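Local atomic coordinates of endo-N-acetyl-beta-D-glucosaminidase (Hypocrea jecorina, PDB entry 4AC1), a protein that hydrolyses the bond between the two core N-acetylglucosamines of N-linked glycans and is responsible for deglycosylating the fungus's own cellulases. Residues F41-G46 against E104-Q109; G88-Q93 against L124-P129; Q93-P98 against D136-R141; M130-I135 against S168-T173. All coordinates share one frame; numbering follows the deposited sequence. Where two conformers were deposited one is given.

In the fold
The four contacts form one patch on the (beta/alpha)8 barrel of glycoside hydrolase family 18, built from strand ends, the loops that follow them and the adjoining helices. Every pair except contacts 1 and 4 touches, with centres 10 to 11 Å apart; the centres of contacts 1 and 4 are 19 Å apart. Contacts 1 and 2 reach the same sheet, contacts 3 and 4 both use helix 132-146, and contacts 2 and 3 share Gln93. Along the chain their segments mostly alternate, although contacts 1 and 2 both close before contact 4 opens. The loop of residues 88-98 is thus fastened on several sides, beside the segment following strand 121-125, which carries the zinc-binding Glu127.

Contact 1: residues F41-G46 against E104-Q109; sequences FHINQG and EHYYGQ
Ile43 and Tyr106 mark the closest backbone approach, their CA atoms 7.0 Å apart, where the chain leaves strand 35-42 and runs past one side of helix 100-116. Tyr106 does most of the touching along its whole length. Near its root, CG2 of Ile43 lies 3.7 Å from Tyr106 CD1 and as close to CB, approaching the ring obliquely. That methyl is anti to the backbone N of Ile43 (chi1 -51°, measured to CG1), which points it at the helix. Farther out the carbonyl O of Asn44 comes to 3.4 Å from Tyr106 CE1, and at the end of the ring the backbone N-H of Gly46 donates to Tyr106 OH. This bond is short, 2.7 Å between Gly46 N and Tyr106 OH, and practically straight at 178°; the donor lies at the ring edge, near its plane. A water links the same pieces, accepting from Asn44 N and probably donating to Gln109 OE1, while Gln109 NE2 bonds to Gly47 O. The join between this family 18 barrel loop and the helix is therefore apolar at its buried root and polar toward the exposed Gly46, a phenol oxygen serving as acceptor for the turning backbone.

Contact 2: residues G88-Q93 against L124-P129; sequences GSFNTQ and LDVEQP. With ZN (zinc ion), chain G.
Gln128 OE1 accepts a hydrogen bond from a water, 2.8 Å away, that also accepts from Gly88 N and Phe90 N. A second, accepting from Ser89 N, lies within hydrogen-bonding reach of Gln128 OE1 and probably shares its protons with other acceptors. In this (beta/alpha)8 barrel the loop after strand 77-83 meets the end of the adjoining parallel strand 121-125 and the residues after it; Asp125 and Glu127 are the last two acidic positions of the family 18 DxDxE motif. Away from the waters the contact is apolar. Phe90 lies with one face against Val126, whose CG2 sits 3.8 Å from the Phe90 ring centroid and 12° off its normal, a CH-pi contact; Ser89 CB backs the opposite face. With CG anti to its own carbonyl carbon (chi1 -55°), the ring also brings CE2 to 3.5 Å from Asp125 O. Exchanging Phe90 for an alanine would probably open a gap between Ser89 and Val126 and leave the valine methyl without its aromatic face. Beyond the contact, Glu127 reaches away to the zinc, its OE2 2.0 Å from the metal, which Gln189 and four waters also bind. One of these waters, 1.9 Å from the zinc, donates back to Glu127 OE1 at 2.8 Å.

Contact 3: residues Q93-P98 against D136-R141; sequences QTLDSP and DRLIAR
Leu95 and Leu138 close the buried side of this contact, CD1 of Leu95 lying 4.0 Å from CD2 of Leu138, while Arg137 works along the more open side through hydrogen bonds and waters. The leucines meet by single methyl groups, and each is also packed against helix 100-116, Leu95 on Tyr106 and Leu138 on Tyr107, so the apolar half is shared by three parts of the chain. Residues 94-97 form a type I beta turn, with Ser97 N bonded to Thr94 O at 3.1 Å. In the (beta/alpha)8 barrel this turn belongs to the loop leading into helix 100-116, and Arg137 reaches across to it from the neighbouring helix 132-146. The arginine chain runs extended until it bends at chi3 (62°), which turns the guanidinium edge-on to the turn. Its NH2 then donates to Ser97 O over 3.0 Å along an almost linear path of 178°, the oxygen in the guanidinium plane although the donor is tilted from the carbonyl plane. A second, weak bond runs from Arg137 NH2 to Leu95 O, at 3.4 Å. Both carbonyls are also reached indirectly: one water accepts from Arg137 NE and donates to Leu95 O, another accepts from Arg137 NH1 and donates to Ser97 O. Direct and water-borne bonds thus fix the rotation of the guanidinium, and a cation-pi contact with Phe103 adds to this hold. Asp96, whose OD1 stays 5.2 Å from Arg137 NH2, bonds instead to Ser131 OG.

Contact 4: residues M130-I135 against S168-T173; sequences MSQQGI and SGFSYT
Met130 and Ser168 are joined through the backbone, Met130 N donating to Ser168 O at 2.9 Å, and the two chains then stay close as far as Gln132 and Phe170, whose CA atoms are 4.9 Å apart. Beyond this point the side chain of Gln132 takes over the pairing. Its amide accepts with OE1 from Ser171 N, 2.9 Å away, and donates with NE2 to Ser171 O, 3.3 Å away, so both backbone groups of one residue are held by one amide. The chain bends at chi2 (74°) to bring the amide alongside Ser171, and a further bond from NE2 to Asp136 OD1 steadies it. A leucine in place of Gln132 would probably leave the N-H and C=O of Ser171 without these partners and free the start of the next helix to shift. Deeper in, Ile135 lays CG2 over a face of Phe170, 3.6 Å from the ring centroid and 16° off its normal, a CH-pi contact; Ser168 CB lies against the opposite face. Phe170 is held with CG between its backbone N and carbonyl carbon (chi1 62°), which sets the ring between these two. Both segments enter helices through serine N-caps: Ser131 OG, bonded also to Asp96 OD1, accepts from Gly134 N at 2.9 Å, and Ser171 OG caps Ala174 N. The contact therefore joins the amino-terminal ends of helices 132-146 and 172-179 in this (beta/alpha)8 barrel, with Ile135 and Phe170 resting on Leu154 of strand 151-154 and Gln132 and Phe170 reaching Leu175.

Contact 1: residues F41-G46 against E104-Q109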
loop_
_atom_site.group_PDB
_atom_site.type_symbol
_atom_site.label_atom_id
_atom_site.label_comp_id
_atom_site.label_asym_id
_atom_site.label_seq_id
_atom_site.Cartn_x
_atom_site.Cartn_y
_atom_site.Cartn_z
ATOM N N PHE A 41 7.576 -3.315 -6.690
ATOM C CA PHE A 41 8.886 -3.960 -6.653
ATOM C C PHE A 41 8.704 -5.479 -6.737
ATOM O O PHE A 41 7.726 -6.034 -6.222
ATOM C CB PHE A 41 9.667 -3.557 -5.397
ATOM C CG PHE A 41 10.178 -2.133 -5.425
ATOM C CD1 PHE A 41 11.427 -1.839 -5.965
ATOM C CD2 PHE A 41 9.410 -1.090 -4.916
ATOM C CE1 PHE A 41 11.913 -0.528 -5.984
ATOM C CE2 PHE A 41 9.886 0.226 -4.937
ATOM C CZ PHE A 41 11.140 0.505 -5.473
ATOM N N HIS A 42 9.643 -6.119 -7.429
ATOM C CA HIS A 42 9.642 -7.560 -7.677
ATOM C C HIS A 42 11.004 -8.145 -7.336
ATOM O O HIS A 42 12.038 -7.662 -7.824
ATOM C CB HIS A 42 9.374 -7.848 -9.153
ATOM C CG HIS A 42 8.110 -7.243 -9.668
ATOM N ND1 HIS A 42 6.878 -7.546 -9.132
ATOM C CD2 HIS A 42 7.878 -6.377 -10.682
ATOM C CE1 HIS A 42 5.943 -6.874 -9.779
ATOM N NE2 HIS A 42 6.522 -6.160 -10.725
ATOM N N ILE A 43 10.997 -9.163 -6.481
ATOM C CA ILE A 43 12.192 -9.948 -6.182
ATOM C C ILE A 43 12.217 -11.117 -7.165
ATOM O O ILE A 43 11.256 -11.890 -7.261
ATOM C CB ILE A 43 12.189 -10.476 -4.718
ATOM C CG1 ILE A 43 11.909 -9.351 -3.709
ATOM C CG2 ILE A 43 13.482 -11.254 -4.401
ATOM C CD1 ILE A 43 12.977 -8.309 -3.596
ATOM N N ASN A 44 13.309 -11.233 -7.913
ATOM C CA ASN A 44 13.420 -12.230 -8.977
ATOM C C ASN A 44 14.489 -13.261 -8.678
ATOM O O ASN A 44 15.655 -12.901 -8.525
ATOM C CB ASN A 44 13.752 -11.526 -10.292
ATOM C CG ASN A 44 12.718 -10.478 -10.665
ATOM O OD1 ASN A 44 13.023 -9.288 -10.749
ATOM N ND2 ASN A 44 11.476 -10.914 -10.854
ATOM N N GLN A 45 14.100 -14.535 -8.586
ATOM C CA GLN A 45 15.077 -15.611 -8.430
ATOM C C GLN A 45 16.146 -15.487 -9.520
ATOM O O GLN A 45 15.824 -15.354 -10.700
ATOM C CB GLN A 45 14.412 -16.992 -8.504
ATOM C CG GLN A 45 15.422 -18.149 -8.441
ATOM C CD GLN A 45 14.815 -19.518 -8.679
ATOM O OE1 GLN A 45 15.014 -20.431 -7.883
ATOM N NE2 GLN A 45 14.102 -19.673 -9.791
ATOM N N GLY A 46 17.410 -15.491 -9.112
ATOM C CA GLY A 46 18.516 -15.405 -10.064
ATOM C C GLY A 46 18.703 -14.044 -10.722
ATOM O O GLY A 46 19.579 -13.889 -11.577
ATOM N N GLU A 104 19.116 -14.362 2.892
ATOM C CA GLU A 104 19.982 -13.202 3.068
ATOM C C GLU A 104 20.247 -12.489 1.754
ATOM O O GLU A 104 20.317 -11.259 1.707
ATOM C CB GLU A 104 21.311 -13.591 3.721
ATOM C CG GLU A 104 21.220 -13.860 5.198
ATOM C CD GLU A 104 20.914 -12.618 6.022
ATOM O OE1 GLU A 104 21.404 -11.514 5.695
ATOM O OE2 GLU A 104 20.185 -12.772 7.016
ATOM N N HIS A 105 20.421 -13.269 0.690
ATOM C CA HIS A 105 20.720 -12.705 -0.612
ATOM C C HIS A 105 19.561 -11.833 -1.110
ATOM O O HIS A 105 19.766 -10.682 -1.508
ATOM C CB HIS A 105 21.046 -13.805 -1.627
ATOM C CG HIS A 105 21.162 -13.309 -3.033
ATOM N ND1 HIS A 105 22.217 -12.528 -3.458
ATOM C CD2 HIS A 105 20.358 -13.473 -4.107
ATOM C CE1 HIS A 105 22.052 -12.231 -4.732
ATOM N NE2 HIS A 105 20.936 -12.799 -5.156
ATOM N N TYR A 106 18.351 -12.384 -1.100
ATOM C CA TYR A 106 17.196 -11.664 -1.634
ATOM C C TYR A 106 16.714 -10.570 -0.687
ATOM O O TYR A 106 16.353 -9.472 -1.132
ATOM C CB TYR A 106 16.083 -12.631 -2.080
ATOM C CG TYR A 106 16.535 -13.468 -3.247
ATOM C CD1 TYR A 106 16.766 -12.880 -4.486
ATOM C CD2 TYR A 106 16.790 -14.831 -3.101
ATOM C CE1 TYR A 106 17.214 -13.626 -5.564
ATOM C CE2 TYR A 106 17.250 -15.586 -4.176
ATOM C CZ TYR A 106 17.454 -14.967 -5.401
ATOM O OH TYR A 106 17.915 -15.699 -6.463
ATOM N N TYR A 107 16.726 -10.863 0.609
ATOM C CA TYR A 107 16.435 -9.829 1.593
ATOM C C TYR A 107 17.435 -8.658 1.436
ATOM O O TYR A 107 17.051 -7.481 1.471
ATOM C CB TYR A 107 16.429 -10.362 3.042
ATOM C CG TYR A 107 16.361 -9.201 3.990
ATOM C CD1 TYR A 107 15.142 -8.543 4.204
ATOM C CD2 TYR A 107 17.524 -8.674 4.576
ATOM C CE1 TYR A 107 15.077 -7.424 5.008
ATOM C CE2 TYR A 107 17.462 -7.551 5.369
ATOM C CZ TYR A 107 16.225 -6.938 5.584
ATOM O OH TYR A 107 16.162 -5.833 6.394
ATOM N N GLY A 108 18.715 -8.982 1.240
ATOM C CA GLY A 108 19.741 -7.954 1.087
ATOM C C GLY A 108 19.434 -7.041 -0.090
ATOM O O GLY A 108 19.642 -5.832 -0.018
ATOM N N GLN A 109 18.926 -7.617 -1.174
ATOM C CA GLN A 109 18.498 -6.816 -2.324
ATOM C C GLN A 109 17.361 -5.846 -1.973
ATOM O O GLN A 109 17.370 -4.684 -2.393
ATOM C CB GLN A 109 18.061 -7.708 -3.477
ATOM C CG GLN A 109 19.173 -8.515 -4.159
ATOM C CD GLN A 109 18.634 -9.294 -5.342
ATOM O OE1 GLN A 109 17.436 -9.545 -5.430
ATOM N NE2 GLN A 109 19.509 -9.681 -6.257
HETATM O O HOH W 1 15.866 -10.125 -7.500
#

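Contact 2: residues G88-Q93 against L124-P129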
loop_
_atom_site.group_PDB
_atom_site.type_symbol
_atom_site.label_atom_id
_atom_site.label_comp_id
_atom_site.label_asym_id
_atom_site.label_seq_id
_atom_site.Cartn_x
_atom_site.Cartn_y
_atom_site.Cartn_z
ATOM N N GLY A 88 6.400 -14.367 -7.167
ATOM C CA GLY A 88 7.844 -14.539 -7.166
ATOM C C GLY A 88 8.603 -13.925 -6.006
ATOM O O GLY A 88 9.717 -14.361 -5.703
ATOM N N SER A 89 8.012 -12.929 -5.341
ATOM C CA SER A 89 8.717 -12.207 -4.283
ATOM C C SER A 89 8.663 -12.905 -2.922
ATOM O O SER A 89 9.520 -12.662 -2.075
ATOM C CB SER A 89 8.184 -10.776 -4.140
ATOM O OG SER A 89 8.433 -10.012 -5.305
ATOM N N PHE A 90 7.667 -13.770 -2.727
ATOM C CA PHE A 90 7.381 -14.326 -1.399
ATOM C C PHE A 90 7.357 -15.846 -1.377
ATOM O O PHE A 90 6.780 -16.446 -0.469
ATOM C CB PHE A 90 6.040 -13.786 -0.861
ATOM C CG PHE A 90 5.957 -12.285 -0.817
ATOM C CD1 PHE A 90 6.827 -11.531 -0.024
ATOM C CD2 PHE A 90 5.005 -11.622 -1.580
ATOM C CE1 PHE A 90 6.743 -10.142 0.000
ATOM C CE2 PHE A 90 4.924 -10.245 -1.560
ATOM C CZ PHE A 90 5.784 -9.509 -0.780
ATOM N N ASN A 91 7.972 -16.476 -2.373
ATOM C CA ASN A 91 7.968 -17.933 -2.419
ATOM C C ASN A 91 9.244 -18.537 -1.831
ATOM O O ASN A 91 10.127 -17.821 -1.355
ATOM C CB ASN A 91 7.617 -18.471 -3.824
ATOM C CG ASN A 91 8.678 -18.157 -4.880
ATOM O OD1 ASN A 91 8.364 -18.028 -6.070
ATOM N ND2 ASN A 91 9.916 -18.058 -4.465
ATOM N N THR A 92 9.311 -19.866 -1.832
ATOM C CA THR A 92 10.435 -20.580 -1.221
ATOM C C THR A 92 11.773 -20.417 -1.974
ATOM O O THR A 92 12.821 -20.837 -1.477
ATOM C CB THR A 92 10.111 -22.079 -1.016
ATOM O OG1 THR A 92 9.602 -22.631 -2.232
ATOM C CG2 THR A 92 9.070 -22.251 0.084
ATOM N N GLN A 93 11.725 -19.804 -3.154
ATOM C CA GLN A 93 12.927 -19.511 -3.949
ATOM C C GLN A 93 13.530 -18.158 -3.563
ATOM O O GLN A 93 14.699 -17.883 -3.854
ATOM C CB GLN A 93 12.608 -19.545 -5.449
ATOM C CG GLN A 93 12.492 -20.945 -6.035
ATOM C CD GLN A 93 11.249 -21.689 -5.588
ATOM O OE1 GLN A 93 11.329 -22.648 -4.819
ATOM N NE2 GLN A 93 10.088 -21.249 -6.068
ATOM N N LEU A 124 4.272 -4.652 2.246
ATOM C CA LEU A 124 4.397 -6.055 1.840
ATOM C C LEU A 124 3.019 -6.526 1.399
ATOM O O LEU A 124 2.170 -6.874 2.228
ATOM C CB LEU A 124 4.923 -6.936 2.980
ATOM C CG LEU A 124 6.263 -6.627 3.659
ATOM C CD1 LEU A 124 7.377 -6.344 2.672
ATOM C CD2 LEU A 124 6.145 -5.488 4.629
ATOM N N ASP A 125 2.794 -6.484 0.084
ATOM C CA ASP A 125 1.494 -6.812 -0.509
ATOM C C ASP A 125 1.544 -8.243 -1.001
ATOM O O ASP A 125 1.945 -8.526 -2.128
ATOM C CB ASP A 125 1.196 -5.831 -1.642
ATOM C CG ASP A 125 -0.195 -5.976 -2.229
ATOM O OD1 ASP A 125 -0.977 -6.873 -1.846
ATOM O OD2 ASP A 125 -0.490 -5.165 -3.144
ATOM N N VAL A 126 1.181 -9.157 -0.117
ATOM C CA VAL A 126 1.418 -10.578 -0.338
ATOM C C VAL A 126 0.177 -11.206 -0.959
ATOM O O VAL A 126 -0.855 -11.373 -0.303
ATOM C CB VAL A 126 1.798 -11.282 0.989
ATOM C CG1 VAL A 126 2.078 -12.758 0.741
ATOM C CG2 VAL A 126 3.016 -10.590 1.635
ATOM N N GLU A 127 0.266 -11.492 -2.252
ATOM C CA GLU A 127 -0.878 -12.001 -2.996
ATOM C C GLU A 127 -0.706 -13.466 -3.420
ATOM O O GLU A 127 -1.530 -13.995 -4.172
ATOM C CB GLU A 127 -1.219 -11.097 -4.192
ATOM C CG GLU A 127 -1.679 -9.690 -3.825
ATOM C CD GLU A 127 -2.086 -8.862 -5.039
ATOM O OE1 GLU A 127 -2.396 -9.449 -6.096
ATOM O OE2 GLU A 127 -2.105 -7.625 -4.937
ATOM N N GLN A 128 0.349 -14.118 -2.938
ATOM C CA GLN A 128 0.513 -15.575 -3.091
ATOM C C GLN A 128 0.896 -16.112 -1.718
ATOM O O GLN A 128 1.332 -15.334 -0.871
ATOM C CB GLN A 128 1.580 -15.946 -4.133
ATOM C CG GLN A 128 1.348 -15.369 -5.518
ATOM C CD GLN A 128 1.811 -13.919 -5.639
ATOM O OE1 GLN A 128 2.822 -13.522 -5.058
ATOM N NE2 GLN A 128 1.065 -13.129 -6.402
ATOM N N PRO A 129 0.741 -17.433 -1.483
ATOM C CA PRO A 129 1.021 -17.943 -0.133
ATOM C C PRO A 129 2.473 -17.783 0.326
ATOM O O PRO A 129 3.413 -18.045 -0.442
ATOM C CB PRO A 129 0.656 -19.428 -0.238
ATOM C CG PRO A 129 -0.382 -19.465 -1.316
ATOM C CD PRO A 129 0.100 -18.461 -2.326
HETATM ZN ZN ZN G . -3.097 -6.167 -5.985
HETATM O O HOH W 2 5.274 -14.815 -4.531
HETATM O O HOH W 3 5.395 -11.658 -5.413
HETATM O O HOH W 4 -3.052 -7.190 -7.571
HETATM O O HOH W 5 -5.131 -6.721 -5.205
HETATM O O HOH W 6 -1.278 -5.241 -6.621
HETATM O O HOH W 7 -4.123 -4.648 -7.153
#

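Contact 3: residues Q93-P98 against D136-R141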
loop_
_atom_site.group_PDB
_atom_site.type_symbol
_atom_site.label_atom_id
_atom_site.label_comp_id
_atom_site.label_asym_id
_atom_site.label_seq_id
_atom_site.Cartn_x
_atom_site.Cartn_y
_atom_site.Cartn_z
ATOM N N GLN A 93 11.725 -19.804 -3.154
ATOM C CA GLN A 93 12.927 -19.511 -3.949
ATOM C C GLN A 93 13.530 -18.158 -3.563
ATOM O O GLN A 93 14.699 -17.883 -3.854
ATOM C CB GLN A 93 12.608 -19.545 -5.449
ATOM C CG GLN A 93 12.492 -20.945 -6.035
ATOM C CD GLN A 93 11.249 -21.689 -5.588
ATOM O OE1 GLN A 93 11.329 -22.648 -4.819
ATOM N NE2 GLN A 93 10.088 -21.249 -6.068
ATOM N N THR A 94 12.733 -17.308 -2.912
ATOM C CA THR A 94 13.171 -15.956 -2.565
ATOM C C THR A 94 12.954 -15.669 -1.069
ATOM O O THR A 94 13.644 -16.248 -0.227
ATOM C CB THR A 94 12.541 -14.889 -3.492
ATOM O OG1 THR A 94 11.118 -14.967 -3.401
ATOM C CG2 THR A 94 12.966 -15.108 -4.947
ATOM N N LEU A 95 12.006 -14.796 -0.721
ATOM C CA LEU A 95 11.923 -14.321 0.665
ATOM C C LEU A 95 11.312 -15.330 1.641
ATOM O O LEU A 95 11.407 -15.146 2.847
ATOM C CB LEU A 95 11.222 -12.954 0.747
ATOM C CG LEU A 95 11.880 -11.758 0.039
ATOM C CD1 LEU A 95 10.993 -10.526 0.175
ATOM C CD2 LEU A 95 13.270 -11.476 0.581
ATOM N N ASP A 96 10.706 -16.397 1.115
ATOM C CA ASP A 96 10.225 -17.490 1.962
ATOM C C ASP A 96 11.198 -18.670 1.946
ATOM O O ASP A 96 10.816 -19.780 2.309
ATOM C CB ASP A 96 8.826 -17.949 1.520
ATOM C CG ASP A 96 7.986 -18.509 2.659
ATOM O OD1 ASP A 96 8.316 -18.269 3.831
ATOM O OD2 ASP A 96 6.971 -19.163 2.346
ATOM N N SER A 97 12.450 -18.436 1.544
ATOM C CA SER A 97 13.405 -19.546 1.424
ATOM C C SER A 97 13.809 -20.122 2.767
ATOM O O SER A 97 14.166 -19.369 3.669
ATOM C CB SER A 97 14.683 -19.113 0.713
ATOM O OG SER A 97 15.587 -20.210 0.628
ATOM N N PRO A 98 13.816 -21.470 2.881
ATOM C CA PRO A 98 14.351 -22.114 4.082
ATOM C C PRO A 98 15.890 -22.211 4.087
ATOM O O PRO A 98 16.482 -22.698 5.064
ATOM C CB PRO A 98 13.720 -23.508 4.032
ATOM C CG PRO A 98 13.556 -23.790 2.594
ATOM C CD PRO A 98 13.271 -22.457 1.929
ATOM N N ASP A 136 6.767 -13.405 9.313
ATOM C CA ASP A 136 7.199 -12.928 10.624
ATOM C C ASP A 136 8.674 -12.498 10.594
ATOM O O ASP A 136 9.038 -11.440 11.121
ATOM C CB ASP A 136 6.984 -13.993 11.708
ATOM C CG ASP A 136 5.506 -14.288 12.011
ATOM O OD1 ASP A 136 4.569 -13.753 11.370
ATOM O OD2 ASP A 136 5.275 -15.111 12.927
ATOM N N ARG A 137 9.521 -13.332 9.985
ATOM C CA ARG A 137 10.937 -13.032 9.849
ATOM C C ARG A 137 11.149 -11.764 9.039
ATOM O O ARG A 137 11.941 -10.913 9.420
ATOM C CB ARG A 137 11.673 -14.201 9.191
ATOM C CG ARG A 137 13.128 -13.893 8.836
ATOM C CD ARG A 137 13.865 -15.079 8.251
ATOM N NE ARG A 137 13.289 -15.547 6.993
ATOM C CZ ARG A 137 13.715 -16.617 6.328
ATOM N NH1 ARG A 137 14.715 -17.341 6.814
ATOM N NH2 ARG A 137 13.134 -16.974 5.188
ATOM N N LEU A 138 10.454 -11.636 7.915
ATOM C CA LEU A 138 10.671 -10.489 7.051
ATOM C C LEU A 138 10.382 -9.174 7.764
ATOM O O LEU A 138 11.159 -8.228 7.681
ATOM C CB LEU A 138 9.814 -10.622 5.795
ATOM C CG LEU A 138 9.907 -9.522 4.738
ATOM C CD1 LEU A 138 11.356 -9.275 4.275
ATOM C CD2 LEU A 138 9.000 -9.880 3.569
ATOM N N ILE A 139 9.245 -9.120 8.451
ATOM C CA ILE A 139 8.843 -7.924 9.182
ATOM C C ILE A 139 9.800 -7.645 10.335
ATOM O O ILE A 139 10.241 -6.516 10.509
ATOM C CB ILE A 139 7.399 -8.066 9.694
ATOM C CG1 ILE A 139 6.455 -8.110 8.493
ATOM C CG2 ILE A 139 7.028 -6.937 10.689
ATOM C CD1 ILE A 139 5.052 -8.408 8.821
ATOM N N ALA A 140 10.116 -8.673 11.128
ATOM C CA ALA A 140 11.032 -8.484 12.247
ATOM C C ALA A 140 12.422 -8.015 11.812
ATOM O O ALA A 140 13.035 -7.169 12.464
ATOM C CB ALA A 140 11.132 -9.764 13.094
ATOM N N ARG A 141 12.906 -8.569 10.707
ATOM C CA ARG A 141 14.209 -8.217 10.166
ATOM C C ARG A 141 14.220 -6.786 9.620
ATOM O O ARG A 141 15.169 -6.035 9.881
ATOM C CB ARG A 141 14.657 -9.214 9.090
ATOM C CG ARG A 141 15.988 -8.886 8.434
ATOM C CD ARG A 141 17.164 -8.870 9.397
ATOM N NE ARG A 141 18.392 -8.636 8.644
ATOM C CZ ARG A 141 19.049 -9.585 7.984
ATOM N NH1 ARG A 141 18.613 -10.840 8.017
ATOM N NH2 ARG A 141 20.143 -9.282 7.295
HETATM O O HOH W 8 11.364 -14.229 5.437
HETATM O O HOH W 9 16.138 -19.234 5.562
#

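Contact 4: residues M130-I135 against S168-T173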
loop_
_atom_site.group_PDB
_atom_site.type_symbol
_atom_site.label_atom_id
_atom_site.label_comp_id
_atom_site.label_asym_id
_atom_site.label_seq_id
_atom_site.Cartn_x
_atom_site.Cartn_y
_atom_site.Cartn_z
ATOM N N MET A 130 2.632 -17.324 1.566
ATOM C CA MET A 130 3.923 -17.247 2.252
ATOM C C MET A 130 3.725 -17.843 3.640
ATOM O O MET A 130 2.671 -17.635 4.251
ATOM C CB MET A 130 4.401 -15.792 2.364
ATOM C CG MET A 130 5.782 -15.633 2.948
ATOM S SD MET A 130 6.245 -13.901 3.055
ATOM C CE MET A 130 8.041 -14.032 3.123
ATOM N N SER A 131 4.721 -18.573 4.139
ATOM C CA SER A 131 4.619 -19.204 5.455
ATOM C C SER A 131 4.534 -18.159 6.548
ATOM O O SER A 131 4.996 -17.022 6.380
ATOM C CB SER A 131 5.805 -20.140 5.715
ATOM O OG SER A 131 6.993 -19.392 5.925
ATOM N N GLN A 132 3.937 -18.551 7.672
ATOM C CA GLN A 132 3.933 -17.711 8.863
ATOM C C GLN A 132 5.339 -17.322 9.303
ATOM O O GLN A 132 5.606 -16.155 9.616
ATOM C CB GLN A 132 3.211 -18.405 10.018
ATOM C CG GLN A 132 2.774 -17.435 11.108
ATOM C CD GLN A 132 1.580 -16.600 10.666
ATOM O OE1 GLN A 132 0.570 -17.144 10.225
ATOM N NE2 GLN A 132 1.702 -15.267 10.759
ATOM N N GLN A 133 6.237 -18.307 9.333
ATOM C CA GLN A 133 7.613 -18.048 9.735
ATOM C C GLN A 133 8.272 -17.025 8.800
ATOM O O GLN A 133 9.021 -16.154 9.246
ATOM C CB GLN A 133 8.422 -19.343 9.737
ATOM C CG GLN A 133 9.823 -19.159 10.287
ATOM C CD GLN A 133 10.711 -20.372 10.106
ATOM O OE1 GLN A 133 10.335 -21.346 9.456
ATOM N NE2 GLN A 133 11.914 -20.309 10.672
ATOM N N GLY A 134 8.002 -17.164 7.506
ATOM C CA GLY A 134 8.578 -16.269 6.501
ATOM C C GLY A 134 8.153 -14.810 6.645
ATOM O O GLY A 134 8.992 -13.902 6.644
ATOM N N ILE A 135 6.849 -14.568 6.785
ATOM C CA ILE A 135 6.383 -13.184 6.928
ATOM C C ILE A 135 6.829 -12.599 8.253
ATOM O O ILE A 135 7.245 -11.441 8.313
ATOM C CB ILE A 135 4.836 -13.006 6.697
ATOM C CG1 ILE A 135 4.466 -11.520 6.558
ATOM C CG2 ILE A 135 4.017 -13.681 7.799
ATOM C CD1 ILE A 135 5.149 -10.826 5.362
ATOM N N SER A 168 -2.754 -14.547 1.047
ATOM C CA SER A 168 -1.384 -14.524 1.570
ATOM C C SER A 168 -0.895 -15.816 2.206
ATOM O O SER A 168 0.282 -15.916 2.542
ATOM C CB SER A 168 -1.213 -13.399 2.602
ATOM O OG SER A 168 -1.709 -12.159 2.122
ATOM N N GLY A 169 -1.790 -16.781 2.405
ATOM C CA GLY A 169 -1.430 -18.038 3.075
ATOM C C GLY A 169 -1.340 -17.923 4.591
ATOM O O GLY A 169 -2.078 -18.593 5.314
ATOM N N PHE A 170 -0.427 -17.090 5.082
ATOM C CA PHE A 170 -0.289 -16.905 6.527
ATOM C C PHE A 170 -1.508 -16.239 7.177
ATOM O O PHE A 170 -2.355 -15.642 6.492
ATOM C CB PHE A 170 0.976 -16.110 6.861
ATOM C CG PHE A 170 0.987 -14.717 6.301
ATOM C CD1 PHE A 170 0.290 -13.700 6.944
ATOM C CD2 PHE A 170 1.692 -14.421 5.131
ATOM C CE1 PHE A 170 0.293 -12.408 6.450
ATOM C CE2 PHE A 170 1.707 -13.111 4.631
ATOM C CZ PHE A 170 0.995 -12.112 5.289
ATOM N N SER A 171 -1.582 -16.342 8.503
ATOM C CA SER A 171 -2.665 -15.744 9.269
ATOM C C SER A 171 -2.345 -14.297 9.668
ATOM O O SER A 171 -1.314 -14.028 10.292
ATOM C CB SER A 171 -2.945 -16.585 10.516
ATOM O OG SER A 171 -3.737 -15.841 11.427
ATOM N N TYR A 172 -3.247 -13.371 9.341
ATOM C CA TYR A 172 -3.078 -11.980 9.747
ATOM C C TYR A 172 -3.358 -11.775 11.229
ATOM O O TYR A 172 -2.823 -10.854 11.826
ATOM C CB TYR A 172 -3.938 -11.051 8.888
ATOM C CG TYR A 172 -3.303 -10.790 7.543
ATOM C CD1 TYR A 172 -3.562 -11.632 6.459
ATOM C CD2 TYR A 172 -2.421 -9.722 7.357
ATOM C CE1 TYR A 172 -2.967 -11.428 5.233
ATOM C CE2 TYR A 172 -1.806 -9.507 6.129
ATOM C CZ TYR A 172 -2.097 -10.361 5.072
ATOM O OH TYR A 172 -1.499 -10.146 3.853
ATOM N N THR A 173 -4.202 -12.615 11.831
ATOM C CA THR A 173 -4.419 -12.482 13.272
ATOM C C THR A 173 -3.191 -12.977 14.031
ATOM O O THR A 173 -2.781 -12.338 14.993
ATOM C CB THR A 173 -5.674 -13.182 13.784
ATOM O OG1 THR A 173 -5.685 -14.517 13.291
ATOM C CG2 THR A 173 -6.945 -12.442 13.344
#